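Local structure of KDGF (Halomonas sp., 5FQ0) at residues 48-53 with 102-107; 37-42 with 91-96; 21-26 with 33-38; 58-63 with 97-102. The protein probably converts the 4,5-unsaturated monouronates released from pectin and alginate into linear ketonised sugars, as a nickel-bound cupin protein related to other KdgF enzymes. All blocks are in the same frame, centred on the assembly; numbering follows the deposited sequence.

Interaction 1 (48-53 with 102-107); sequences HQHERH and DLFSPR. With NI (nickel (II) ion), chain H.
His53, in the loop 48-53, comes beside Ser105 at the end of strand 98-105 with CA atoms 5.5 Å apart, and its CA makes a C-H...O contact with Ser105 O. The ring reaches further along the chain. With CG beside the backbone N (chi1 -60°), its edge meets two backbone carbonyl oxygens that lie in the ring plane. His53 NE2 gives Arg107 O a weak, bent hydrogen bond (3.1 Å, 135° at the hydrogen). His53 CD2 comes within 3.2 Å of Pro106 O, a buried oxygen with no hydrogen-bond partner in the model. Pro106 follows a cis peptide bond, and its CD packs 3.3 Å from Arg52 O. With an alanine in place of His53, Arg107 O would probably lose this N-H donor and a gap would open beside the proline ring. Nearer the metal, Phe104 turns an edge toward the face of the His50 ring, centroids 6.0 Å apart. The pair is T-shaped, with planes at 84°. His50 NE2 binds nickel at 2.1 Å and His48 NE2 at 2.2 Å; Gln55 and His89 also bind it. The metal thus holds the nitrogen end of His50, while the strand offers the same ring a nonpolar aromatic neighbour.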
loop_
_atom_site.group_PDB
_atom_site.type_symbol
_atom_site.label_atom_id
_atom_site.label_comp_id
_atom_site.label_asym_id
_atom_site.label_seq_id
_atom_site.Cartn_x
_atom_site.Cartn_y
_atom_site.Cartn_z
ATOM N N HIS B 48 12.616 -1.305 -15.405
ATOM C CA HIS B 48 11.648 -1.860 -16.337
ATOM C C HIS B 48 10.453 -0.883 -16.337
ATOM O O HIS B 48 10.382 0.056 -15.524
ATOM C CB HIS B 48 11.222 -3.256 -15.865
ATOM C CG HIS B 48 10.516 -3.222 -14.540
ATOM N ND1 HIS B 48 11.187 -3.026 -13.353
ATOM C CD2 HIS B 48 9.198 -3.232 -14.229
ATOM C CE1 HIS B 48 10.319 -2.995 -12.358
ATOM N NE2 HIS B 48 9.106 -3.106 -12.863
ATOM N N GLN B 49 9.534 -1.112 -17.264
ATOM C CA GLN B 49 8.321 -0.310 -17.463
ATOM C C GLN B 49 7.201 -1.298 -17.508
ATOM O O GLN B 49 7.412 -2.439 -17.941
ATOM C CB GLN B 49 8.302 0.273 -18.875
ATOM C CG GLN B 49 9.136 1.490 -19.119
ATOM C CD GLN B 49 8.732 2.199 -20.397
ATOM O OE1 GLN B 49 7.991 1.645 -21.209
ATOM N NE2 GLN B 49 9.190 3.445 -20.562
ATOM N N HIS B 50 6.003 -0.875 -17.123
ATOM C CA HIS B 50 4.832 -1.666 -17.431
ATOM C C HIS B 50 4.011 -1.001 -18.526
ATOM O O HIS B 50 3.656 0.162 -18.407
ATOM C CB HIS B 50 4.008 -1.923 -16.170
ATOM C CG HIS B 50 4.837 -2.454 -15.049
ATOM N ND1 HIS B 50 5.356 -3.731 -15.056
ATOM C CD2 HIS B 50 5.297 -1.859 -13.922
ATOM C CE1 HIS B 50 6.076 -3.911 -13.961
ATOM N NE2 HIS B 50 6.043 -2.791 -13.253
ATOM N N GLU B 51 3.737 -1.750 -19.588
ATOM C CA GLU B 51 2.864 -1.286 -20.679
ATOM C C GLU B 51 1.455 -0.980 -20.153
ATOM O O GLU B 51 0.834 0.005 -20.555
ATOM C CB GLU B 51 2.819 -2.365 -21.773
ATOM C CG GLU B 51 1.697 -2.245 -22.800
ATOM C CD GLU B 51 2.070 -1.305 -23.929
ATOM O OE1 GLU B 51 3.008 -1.658 -24.676
ATOM O OE2 GLU B 51 1.447 -0.218 -24.067
ATOM N N ARG B 52 0.953 -1.819 -19.244
ATOM C CA ARG B 52 -0.470 -1.781 -18.878
ATOM C C ARG B 52 -0.801 -1.472 -17.420
ATOM O O ARG B 52 -1.993 -1.391 -17.076
ATOM C CB ARG B 52 -1.161 -3.126 -19.218
ATOM C CG ARG B 52 -1.229 -3.498 -20.696
ATOM C CD ARG B 52 -1.871 -2.401 -21.555
ATOM N NE ARG B 52 -3.244 -2.116 -21.147
ATOM C CZ ARG B 52 -4.137 -1.409 -21.855
ATOM N NH1 ARG B 52 -3.830 -0.898 -23.041
ATOM N NH2 ARG B 52 -5.355 -1.196 -21.353
ATOM N N HIS B 53 0.199 -1.392 -16.540
ATOM C CA HIS B 53 -0.101 -1.248 -15.096
ATOM C C HIS B 53 0.507 0.016 -14.484
ATOM O O HIS B 53 1.701 0.315 -14.714
ATOM C CB HIS B 53 0.429 -2.480 -14.335
ATOM C CG HIS B 53 -0.167 -3.779 -14.778
ATOM N ND1 HIS B 53 0.309 -4.499 -15.855
ATOM C CD2 HIS B 53 -1.181 -4.509 -14.254
ATOM C CE1 HIS B 53 -0.388 -5.610 -15.983
ATOM N NE2 HIS B 53 -1.299 -5.643 -15.020
ATOM N N ASP B 102 4.345 -3.184 -3.159
ATOM C CA ASP B 102 4.049 -2.772 -4.524
ATOM C C ASP B 102 2.540 -2.828 -4.743
ATOM O O ASP B 102 1.920 -3.868 -4.500
ATOM C CB ASP B 102 4.745 -3.670 -5.544
ATOM C CG ASP B 102 6.214 -3.373 -5.662
ATOM O OD1 ASP B 102 6.611 -2.201 -5.456
ATOM O OD2 ASP B 102 6.942 -4.318 -6.001
ATOM N N LEU B 103 1.975 -1.707 -5.202
ATOM C CA LEU B 103 0.538 -1.558 -5.474
ATOM C C LEU B 103 0.324 -1.374 -6.981
ATOM O O LEU B 103 1.060 -0.618 -7.614
ATOM C CB LEU B 103 -0.002 -0.334 -4.712
ATOM C CG LEU B 103 0.687 -0.227 -3.338
ATOM C CD1 LEU B 103 0.468 1.135 -2.737
ATOM C CD2 LEU B 103 0.164 -1.321 -2.406
ATOM N N PHE B 104 -0.683 -2.039 -7.538
ATOM C CA PHE B 104 -0.894 -2.049 -8.992
ATOM C C PHE B 104 -2.353 -1.812 -9.357
ATOM O O PHE B 104 -3.255 -2.185 -8.607
ATOM C CB PHE B 104 -0.469 -3.391 -9.631
ATOM C CG PHE B 104 1.001 -3.728 -9.479
ATOM C CD1 PHE B 104 1.945 -3.260 -10.398
ATOM C CD2 PHE B 104 1.429 -4.541 -8.424
ATOM C CE1 PHE B 104 3.283 -3.609 -10.274
ATOM C CE2 PHE B 104 2.755 -4.881 -8.269
ATOM C CZ PHE B 104 3.699 -4.414 -9.199
ATOM N N SER B 105 -2.573 -1.181 -10.512
ATOM C CA SER B 105 -3.876 -1.153 -11.155
ATOM C C SER B 105 -3.598 -1.279 -12.658
ATOM O O SER B 105 -2.762 -0.538 -13.182
ATOM C CB SER B 105 -4.617 0.142 -10.869
ATOM O OG SER B 105 -5.886 0.112 -11.529
ATOM N N PRO B 106 -4.229 -2.239 -13.342
ATOM C CA PRO B 106 -5.090 -3.238 -12.713
ATOM C C PRO B 106 -4.238 -4.269 -11.989
ATOM O O PRO B 106 -3.058 -4.025 -11.723
ATOM C CB PRO B 106 -5.823 -3.877 -13.916
ATOM C CG PRO B 106 -4.879 -3.709 -15.057
ATOM C CD PRO B 106 -4.239 -2.353 -14.819
ATOM N N ARG B 107 -4.814 -5.399 -11.633
ATOM C CA ARG B 107 -4.021 -6.364 -10.898
ATOM C C ARG B 107 -3.050 -7.031 -11.881
ATOM O O ARG B 107 -3.316 -7.032 -13.095
ATOM C CB ARG B 107 -4.908 -7.379 -10.191
ATOM C CG ARG B 107 -5.359 -8.521 -11.040
ATOM C CD ARG B 107 -5.847 -9.705 -10.212
ATOM N NE ARG B 107 -6.810 -10.390 -11.050
ATOM C CZ ARG B 107 -8.023 -10.800 -10.663
ATOM N NH1 ARG B 107 -8.445 -10.701 -9.394
ATOM N NH2 ARG B 107 -8.816 -11.327 -11.557
HETATM NI NI NI H . 7.379 -2.443 -11.692
#

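Interaction 2 (37-42 with 91-96)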
loop_
_atom_site.group_PDB
_atom_site.type_symbol
_atom_site.label_atom_id
_atom_site.label_comp_id
_atom_site.label_asym_id
_atom_site.label_seq_id
_atom_site.Cartn_x
_atom_site.Cartn_y
_atom_site.Cartn_z
ATOM N N VAL B 37 6.867 -7.150 -0.891
ATOM C CA VAL B 37 8.131 -7.662 -1.478
ATOM C C VAL B 37 9.318 -7.423 -0.519
ATOM O O VAL B 37 9.551 -6.304 -0.040
ATOM C CB VAL B 37 8.442 -7.043 -2.880
ATOM C CG1 VAL B 37 9.582 -7.815 -3.588
ATOM C CG2 VAL B 37 7.183 -7.024 -3.759
ATOM N N LYS B 38 10.047 -8.498 -0.232
ATOM C CA LYS B 38 11.191 -8.470 0.681
ATOM C C LYS B 38 12.507 -8.643 -0.075
ATOM O O LYS B 38 12.709 -9.662 -0.764
ATOM C CB LYS B 38 11.073 -9.602 1.710
ATOM C CG LYS B 38 12.208 -9.614 2.740
ATOM C CD LYS B 38 11.892 -10.526 3.914
ATOM C CE LYS B 38 11.635 -11.973 3.484
ATOM N NZ LYS B 38 12.827 -12.737 3.066
ATOM N N PHE B 39 13.413 -7.680 0.119
ATOM C CA PHE B 39 14.709 -7.682 -0.535
ATOM C C PHE B 39 15.797 -7.943 0.506
ATOM O O PHE B 39 15.778 -7.376 1.573
ATOM C CB PHE B 39 14.984 -6.285 -1.109
ATOM C CG PHE B 39 14.254 -5.970 -2.379
ATOM C CD1 PHE B 39 12.873 -5.857 -2.404
ATOM C CD2 PHE B 39 14.986 -5.693 -3.557
ATOM C CE1 PHE B 39 12.221 -5.516 -3.588
ATOM C CE2 PHE B 39 14.343 -5.376 -4.741
ATOM C CZ PHE B 39 12.963 -5.280 -4.760
ATOM N N ASP B 40 16.743 -8.800 0.170
ATOM C CA ASP B 40 18.004 -8.857 0.868
ATOM C C ASP B 40 18.750 -7.571 0.547
ATOM O O ASP B 40 18.469 -6.915 -0.460
ATOM C CB ASP B 40 18.802 -10.031 0.328
ATOM C CG ASP B 40 18.205 -11.351 0.717
ATOM O OD1 ASP B 40 17.258 -11.403 1.544
ATOM O OD2 ASP B 40 18.729 -12.346 0.229
ATOM N N ARG B 41 19.679 -7.188 1.415
ATOM C CA ARG B 41 20.488 -6.002 1.162
ATOM C C ARG B 41 21.265 -6.126 -0.165
ATOM O O ARG B 41 21.843 -7.166 -0.475
ATOM C CB ARG B 41 21.422 -5.793 2.336
ATOM C CG ARG B 41 22.573 -4.860 2.101
ATOM C CD ARG B 41 23.684 -5.550 2.857
ATOM N NE ARG B 41 24.014 -4.891 4.086
ATOM C CZ ARG B 41 24.654 -5.444 5.109
ATOM N NH1 ARG B 41 24.991 -6.726 5.142
ATOM N NH2 ARG B 41 24.947 -4.669 6.125
ATOM N N GLY B 42 21.226 -5.084 -0.982
ATOM C CA GLY B 42 21.922 -5.147 -2.270
ATOM C C GLY B 42 21.204 -5.940 -3.367
ATOM O O GLY B 42 21.727 -6.027 -4.478
ATOM N N ALA B 91 15.023 -0.493 -8.492
ATOM C CA ALA B 91 15.394 -0.285 -7.076
ATOM C C ALA B 91 16.602 -1.108 -6.679
ATOM O O ALA B 91 16.800 -2.213 -7.170
ATOM C CB ALA B 91 14.213 -0.663 -6.152
ATOM N N VAL B 92 17.369 -0.587 -5.730
ATOM C CA VAL B 92 18.394 -1.371 -5.071
ATOM C C VAL B 92 18.070 -1.302 -3.579
ATOM O O VAL B 92 17.963 -0.213 -2.998
ATOM C CB VAL B 92 19.842 -0.843 -5.349
ATOM C CG1 VAL B 92 20.894 -1.746 -4.679
ATOM C CG2 VAL B 92 20.130 -0.752 -6.844
ATOM N N ALA B 93 17.871 -2.460 -2.961
ATOM C CA ALA B 93 17.653 -2.493 -1.507
ATOM C C ALA B 93 18.948 -2.107 -0.773
ATOM O O ALA B 93 20.033 -2.587 -1.137
ATOM C CB ALA B 93 17.244 -3.874 -1.083
ATOM N N LEU B 94 18.832 -1.272 0.260
ATOM C CA LEU B 94 20.020 -0.817 1.023
ATOM C C LEU B 94 20.245 -1.575 2.367
ATOM O O LEU B 94 21.302 -1.427 2.975
ATOM C CB LEU B 94 19.975 0.730 1.249
ATOM C CG LEU B 94 19.660 1.510 -0.055
ATOM C CD1 LEU B 94 19.402 2.993 0.125
ATOM C CD2 LEU B 94 20.784 1.280 -1.055
ATOM N N GLU B 95 19.268 -2.362 2.831
ATOM C CA GLU B 95 19.330 -3.027 4.176
ATOM C C GLU B 95 18.748 -4.425 4.082
ATOM O O GLU B 95 17.900 -4.672 3.217
ATOM C CB GLU B 95 18.513 -2.263 5.237
ATOM C CG GLU B 95 18.983 -0.857 5.532
ATOM C CD GLU B 95 18.244 -0.238 6.702
ATOM O OE1 GLU B 95 17.431 -0.925 7.388
ATOM O OE2 GLU B 95 18.492 0.955 6.938
ATOM N N PRO B 96 19.175 -5.344 4.957
ATOM C CA PRO B 96 18.592 -6.678 4.949
ATOM C C PRO B 96 17.089 -6.564 5.254
ATOM O O PRO B 96 16.654 -5.601 5.920
ATOM C CB PRO B 96 19.300 -7.375 6.107
ATOM C CG PRO B 96 20.612 -6.641 6.223
ATOM C CD PRO B 96 20.223 -5.215 5.985
#
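Gly42 N gives Ala93 O a hydrogen bond of 2.8 Å. The donor stands above the carbonyl plane, 42° out of it. This bond ties together two strand ends of the cupin beta-sandwich. Strand 32-39 of the six-stranded sheet runs out into the loop at Asp40, and strand 89-93 of the four-stranded sheet runs out at Leu94. The two paths run across each other yet stay close, with the CA atoms of Arg41 and Pro96 4.3 Å apart. Gly42 has a positive phi of 78°, where a CB would be pressed against the carbonyl O of Arg41.

Beside this bond lies a small apolar contact. Ala93 CB points toward the other segment and rests against both Phe39 CB and Asp40 O, each 3.3 Å away. The Phe39 ring leads off obliquely from this methyl, with CG and CD2 near it. Its edge-to-face partner is Phe64 in the four-stranded sheet, and Ala93 touches Phe64 too. The buried side of the contact is therefore aromatic and methyl packing between the two sheets.

The outer side belongs to Arg41, which lies along the chain 94-96. Its CB rests 3.5 Å from both Glu95 C and Pro96 N, and its CG lies 3.8 Å from Leu94 O. CG is anti to the backbone N (chi1 164°), and bends further out carry the chain past the proline. Glu95 O is taken up separately by Ser98 OG. One face of the Arg41 guanidinium is turned to Pro96, whose CG sits 4.3 Å above the plane, over its centre.

Interaction 3 (21-26 with 33-38)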
loop_
_atom_site.group_PDB
_atom_site.type_symbol
_atom_site.label_atom_id
_atom_site.label_comp_id
_atom_site.label_asym_id
_atom_site.label_seq_id
_atom_site.Cartn_x
_atom_site.Cartn_y
_atom_site.Cartn_z
ATOM N N ILE B 21 15.258 -12.021 -3.443
ATOM C CA ILE B 21 13.904 -11.434 -3.463
ATOM C C ILE B 21 12.792 -12.465 -3.200
ATOM O O ILE B 21 12.674 -13.451 -3.916
ATOM C CB ILE B 21 13.624 -10.672 -4.789
ATOM C CG1 ILE B 21 14.693 -9.604 -5.048
ATOM C CG2 ILE B 21 12.246 -10.013 -4.781
ATOM C CD1 ILE B 21 14.502 -8.903 -6.386
ATOM N N GLN B 22 11.968 -12.193 -2.193
ATOM C CA GLN B 22 10.769 -12.987 -1.883
ATOM C C GLN B 22 9.530 -12.095 -1.804
ATOM O O GLN B 22 9.643 -10.861 -1.617
ATOM C CB GLN B 22 10.944 -13.687 -0.545
ATOM C CG GLN B 22 12.102 -14.677 -0.534
ATOM C CD GLN B 22 12.060 -15.548 0.696
ATOM O OE1 GLN B 22 11.964 -15.056 1.814
ATOM N NE2 GLN B 22 12.066 -16.839 0.491
ATOM N N ARG B 23 8.345 -12.700 -1.901
ATOM C CA ARG B 23 7.126 -11.914 -1.798
ATOM C C ARG B 23 5.961 -12.666 -1.236
ATOM O O ARG B 23 5.979 -13.883 -1.164
ATOM C CB ARG B 23 6.719 -11.331 -3.156
ATOM C CG ARG B 23 6.083 -12.305 -4.121
ATOM C CD ARG B 23 5.705 -11.525 -5.378
ATOM N NE ARG B 23 5.405 -12.468 -6.436
ATOM C CZ ARG B 23 5.892 -12.424 -7.664
ATOM N NH1 ARG B 23 6.673 -11.433 -8.061
ATOM N NH2 ARG B 23 5.552 -13.372 -8.508
ATOM N N LYS B 24 4.947 -11.921 -0.843
ATOM C CA LYS B 24 3.638 -12.500 -0.554
ATOM C C LYS B 24 2.592 -11.645 -1.286
ATOM O O LYS B 24 2.612 -10.396 -1.155
ATOM C CB LYS B 24 3.341 -12.463 0.931
ATOM C CG LYS B 24 4.371 -13.147 1.831
ATOM C CD LYS B 24 3.841 -13.188 3.262
ATOM C CE LYS B 24 4.925 -13.644 4.251
ATOM N NZ LYS B 24 4.377 -13.891 5.625
ATOM N N ILE B 25 1.689 -12.299 -2.016
ATOM C CA ILE B 25 0.550 -11.613 -2.639
ATOM C C ILE B 25 -0.409 -11.268 -1.504
ATOM O O ILE B 25 -0.903 -12.158 -0.861
ATOM C CB ILE B 25 -0.212 -12.518 -3.638
ATOM C CG1 ILE B 25 0.745 -13.120 -4.705
ATOM C CG2 ILE B 25 -1.402 -11.744 -4.266
ATOM C CD1 ILE B 25 1.464 -12.090 -5.519
ATOM N N VAL B 26 -0.618 -9.988 -1.232
ATOM C CA VAL B 26 -1.417 -9.547 -0.092
ATOM C C VAL B 26 -2.934 -9.667 -0.388
ATOM O O VAL B 26 -3.650 -10.409 0.285
ATOM C CB VAL B 26 -0.962 -8.133 0.369
ATOM C CG1 VAL B 26 -1.946 -7.512 1.331
ATOM C CG2 VAL B 26 0.443 -8.224 1.012
ATOM N N MET B 33 -4.300 -4.431 -6.719
ATOM C CA MET B 33 -3.519 -5.499 -6.117
ATOM C C MET B 33 -2.419 -4.909 -5.223
ATOM O O MET B 33 -1.843 -3.847 -5.543
ATOM C CB MET B 33 -2.905 -6.364 -7.228
ATOM C CG MET B 33 -1.969 -7.482 -6.750
ATOM S SD MET B 33 -1.268 -8.501 -8.080
ATOM C CE MET B 33 -2.036 -10.083 -7.876
ATOM N N ALA B 34 -2.139 -5.595 -4.120
ATOM C CA ALA B 34 -1.043 -5.250 -3.225
ATOM C C ALA B 34 -0.169 -6.489 -3.060
ATOM O O ALA B 34 -0.686 -7.598 -2.886
ATOM C CB ALA B 34 -1.577 -4.771 -1.860
ATOM N N VAL B 35 1.146 -6.290 -3.095
ATOM C CA VAL B 35 2.119 -7.367 -2.959
ATOM C C VAL B 35 3.147 -6.886 -1.947
ATOM O O VAL B 35 3.616 -5.754 -2.035
ATOM C CB VAL B 35 2.838 -7.663 -4.306
ATOM C CG1 VAL B 35 3.764 -8.863 -4.167
ATOM C CG2 VAL B 35 1.826 -7.879 -5.436
ATOM N N CYS B 36 3.492 -7.710 -0.963
ATOM C CA CYS B 36 4.569 -7.312 -0.047
ATOM C C CYS B 36 5.839 -7.960 -0.590
ATOM O O CYS B 36 5.872 -9.187 -0.741
ATOM C CB CYS B 36 4.276 -7.764 1.398
ATOM S SG CYS B 36 5.585 -7.354 2.579
ATOM N N VAL B 37 6.867 -7.150 -0.891
ATOM C CA VAL B 37 8.131 -7.662 -1.478
ATOM C C VAL B 37 9.318 -7.423 -0.519
ATOM O O VAL B 37 9.551 -6.304 -0.040
ATOM C CB VAL B 37 8.442 -7.043 -2.880
ATOM C CG1 VAL B 37 9.582 -7.815 -3.588
ATOM C CG2 VAL B 37 7.183 -7.024 -3.759
ATOM N N LYS B 38 10.047 -8.498 -0.232
ATOM C CA LYS B 38 11.191 -8.470 0.681
ATOM C C LYS B 38 12.507 -8.643 -0.075
ATOM O O LYS B 38 12.709 -9.662 -0.764
ATOM C CB LYS B 38 11.073 -9.602 1.710
ATOM C CG LYS B 38 12.208 -9.614 2.740
ATOM C CD LYS B 38 11.892 -10.526 3.914
ATOM C CE LYS B 38 11.635 -11.973 3.484
ATOM N NZ LYS B 38 12.827 -12.737 3.066
#
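Lys38 lies alongside Gln22 near one end of an antiparallel beta hairpin, formed by strands 21-29 and 32-39 of the cupin sheet. Lys38 CB is 3.8 Å from Gln22 O. From there CG leaves anti to the backbone N (chi1 -178°), and bends at the last two torsions turn the tip back toward the partner strand. Lys38 CE comes 3.5 Å from Gln22 OE1. Lys38 NZ gives Gln22 OE1 a hydrogen bond of 2.8 Å, the donor tilted 22° from the amide carbonyl plane. The other end of the amide is held as well, by Gln22 NE2 to Asp16. Trp14 makes a cation-pi contact with Lys38, and another with Lys24, whose NZ is hydrogen-bonded to His12 O.

Gln22 with Lys38 and Lys24 with Cys36 are hydrogen-bonded pairs, each joined by two backbone bonds. Arg23 with Val37 and Ile25 with Val35 are non-hydrogen-bonded pairs between and beyond them. Val26 N to Ala34 O adds a further, more bent bond.

On the face of Arg23, Val35 and Val37 the packing is mostly apolar. Ile21 CG2 meets Val37 CG1 at 3.7 Å. The Arg23 chain is extended, and its CD passes across Val35 CG1 at 3.5 Å. Beyond this its NH1 forms a weak hydrogen bond to a bound citrate, probably from the crystallisation liquor. On the opposite face Cys36 touches Trp14 and an aromatic side chain of the neighbouring subunit. Near the turn, the bent end of Met33 brings its CE to 4.0 Å from Ile25 CG2.

Interaction 4 (58-63 with 97-102)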
loop_
_atom_site.group_PDB
_atom_site.type_symbol
_atom_site.label_atom_id
_atom_site.label_comp_id
_atom_site.label_asym_id
_atom_site.label_seq_id
_atom_site.Cartn_x
_atom_site.Cartn_y
_atom_site.Cartn_z
ATOM N N TYR B 58 5.323 1.538 -1.820
ATOM C CA TYR B 58 5.315 2.165 -0.520
ATOM C C TYR B 58 6.291 1.419 0.415
ATOM O O TYR B 58 6.149 0.192 0.618
ATOM C CB TYR B 58 3.899 2.120 0.039
ATOM C CG TYR B 58 3.795 2.824 1.378
ATOM C CD1 TYR B 58 4.046 2.137 2.578
ATOM C CD2 TYR B 58 3.473 4.169 1.444
ATOM C CE1 TYR B 58 3.959 2.781 3.800
ATOM C CE2 TYR B 58 3.354 4.812 2.654
ATOM C CZ TYR B 58 3.610 4.118 3.819
ATOM O OH TYR B 58 3.528 4.775 5.013
ATOM N N VAL B 59 7.274 2.142 0.962
ATOM C CA VAL B 59 8.354 1.545 1.748
ATOM C C VAL B 59 7.887 1.385 3.190
ATOM O O VAL B 59 7.466 2.356 3.883
ATOM C CB VAL B 59 9.691 2.343 1.700
ATOM C CG1 VAL B 59 10.756 1.661 2.574
ATOM C CG2 VAL B 59 10.162 2.511 0.242
ATOM N N VAL B 60 7.957 0.153 3.660
ATOM C CA VAL B 60 7.549 -0.070 5.060
ATOM C C VAL B 60 8.675 -0.484 6.019
ATOM O O VAL B 60 8.516 -0.323 7.221
ATOM C CB VAL B 60 6.350 -1.011 5.213
ATOM C CG1 VAL B 60 5.208 -0.651 4.274
ATOM C CG2 VAL B 60 6.734 -2.464 5.077
ATOM N N GLN B 61 9.786 -0.998 5.499
ATOM C CA GLN B 61 10.930 -1.421 6.340
ATOM C C GLN B 61 12.230 -1.345 5.521
ATOM O O GLN B 61 12.217 -1.578 4.306
ATOM C CB GLN B 61 10.706 -2.845 6.914
ATOM C CG GLN B 61 11.734 -3.312 7.946
ATOM C CD GLN B 61 11.341 -4.662 8.560
ATOM O OE1 GLN B 61 10.538 -4.701 9.489
ATOM N NE2 GLN B 61 11.866 -5.771 8.010
ATOM N N GLY B 62 13.337 -1.027 6.197
ATOM C CA GLY B 62 14.653 -0.924 5.553
ATOM C C GLY B 62 14.705 0.363 4.741
ATOM O O GLY B 62 14.187 1.384 5.178
ATOM N N ALA B 63 15.293 0.280 3.543
ATOM C CA ALA B 63 15.562 1.427 2.685
ATOM C C ALA B 63 15.917 0.920 1.299
ATOM O O ALA B 63 16.435 -0.206 1.145
ATOM C CB ALA B 63 16.695 2.289 3.256
ATOM N N ASP B 97 16.317 -7.527 4.766
ATOM C CA ASP B 97 14.866 -7.503 4.983
ATOM C C ASP B 97 14.239 -6.129 4.706
ATOM O O ASP B 97 13.421 -5.662 5.493
ATOM C CB ASP B 97 14.570 -7.933 6.430
ATOM C CG ASP B 97 14.996 -9.380 6.713
ATOM O OD1 ASP B 97 15.172 -10.166 5.769
ATOM O OD2 ASP B 97 15.176 -9.709 7.899
ATOM N N SER B 98 14.630 -5.459 3.611
ATOM C CA SER B 98 13.949 -4.221 3.258
ATOM C C SER B 98 12.575 -4.611 2.640
ATOM O O SER B 98 12.511 -5.505 1.795
ATOM C CB SER B 98 14.769 -3.407 2.265
ATOM O OG SER B 98 15.931 -2.900 2.897
ATOM N N LEU B 99 11.497 -3.963 3.082
ATOM C CA LEU B 99 10.147 -4.325 2.619
ATOM C C LEU B 99 9.500 -3.191 1.859
ATOM O O LEU B 99 9.521 -2.051 2.312
ATOM C CB LEU B 99 9.242 -4.695 3.816
ATOM C CG LEU B 99 9.691 -5.853 4.715
ATOM C CD1 LEU B 99 8.722 -5.994 5.912
ATOM C CD2 LEU B 99 9.696 -7.121 3.906
ATOM N N VAL B 100 8.926 -3.505 0.700
ATOM C CA VAL B 100 8.162 -2.505 -0.056
ATOM C C VAL B 100 6.806 -3.143 -0.413
ATOM O O VAL B 100 6.721 -4.321 -0.778
ATOM C CB VAL B 100 8.955 -1.963 -1.297
ATOM C CG1 VAL B 100 9.385 -3.098 -2.249
ATOM C CG2 VAL B 100 8.190 -0.855 -2.044
ATOM N N ILE B 101 5.748 -2.363 -0.285
ATOM C CA ILE B 101 4.438 -2.812 -0.749
ATOM C C ILE B 101 4.307 -2.285 -2.172
ATOM O O ILE B 101 4.235 -1.049 -2.371
ATOM C CB ILE B 101 3.292 -2.274 0.150
ATOM C CG1 ILE B 101 3.602 -2.470 1.622
ATOM C CG2 ILE B 101 2.009 -3.026 -0.145
ATOM C CD1 ILE B 101 3.948 -3.903 1.996
ATOM N N ASP B 102 4.345 -3.184 -3.159
ATOM C CA ASP B 102 4.049 -2.772 -4.524
ATOM C C ASP B 102 2.540 -2.828 -4.743
ATOM O O ASP B 102 1.920 -3.868 -4.500
ATOM C CB ASP B 102 4.745 -3.670 -5.544
ATOM C CG ASP B 102 6.214 -3.373 -5.662
ATOM O OD1 ASP B 102 6.611 -2.201 -5.456
ATOM O OD2 ASP B 102 6.942 -4.318 -6.001
#
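Val60 sets its two methyls on two neighbours of the opposite strand. CG1 meets Ile101 CG1 at 3.6 Å, the two side chains crossing at about a right angle. CG2, placed between the backbone N and the carbonyl carbon, presses on Leu99 CB, also at 3.6 Å. An alanine here lacks both methyls and would probably open a gap beside Ile101 CG1 and Leu99 CB. Gln61 instead lies side by side with Leu99, pointing the same way. Its chain is extended, and NE2 gives Asp97 O a straight bond of 3.0 Å, in the carbonyl plane.

These positions follow from a classic beta bulge in the antiparallel pair of strands 54-61 and 98-105. Val60 and Gln61 both face Leu99: Val60 N bonds to Leu99 O at 3.0 Å, and Gln61 N reaches the same oxygen weakly. Tyr58 with Ile101 keeps the regular pattern, with two nearly straight bonds. Past the bulge, Gly62 approaches Ser98, and a CB there would clash with Ser98 OG. That hydroxyl is bonded to Glu95 O and only weakly to Ala63 N. The bulge thus spends one carbonyl on two N-H groups, and a side-chain amide supplies an extra bond where the strands end.

Interaction 3 pairs strand 21-29 with 32-39 and interaction 4 pairs 54-61 with 98-105; strands 32-39 and 98-105 are neighbours, so the two pairings lie side by side in one sheet. Interaction 3 is buried and regular, a ladder of backbone bonds. Interaction 4 is partly buried and bulged. Interaction 2 continues from strand 32-39 into exposed loops and ties the six-stranded sheet to the four-stranded one through a single backbone bond and close packing. It lies next to interaction 4, with Leu94 N bonded to Ala63 O. Interaction 1 lies across the chain's centre from interactions 2 and 4, at the far end of strand 98-105, and it alone holds metal ligands within its segments.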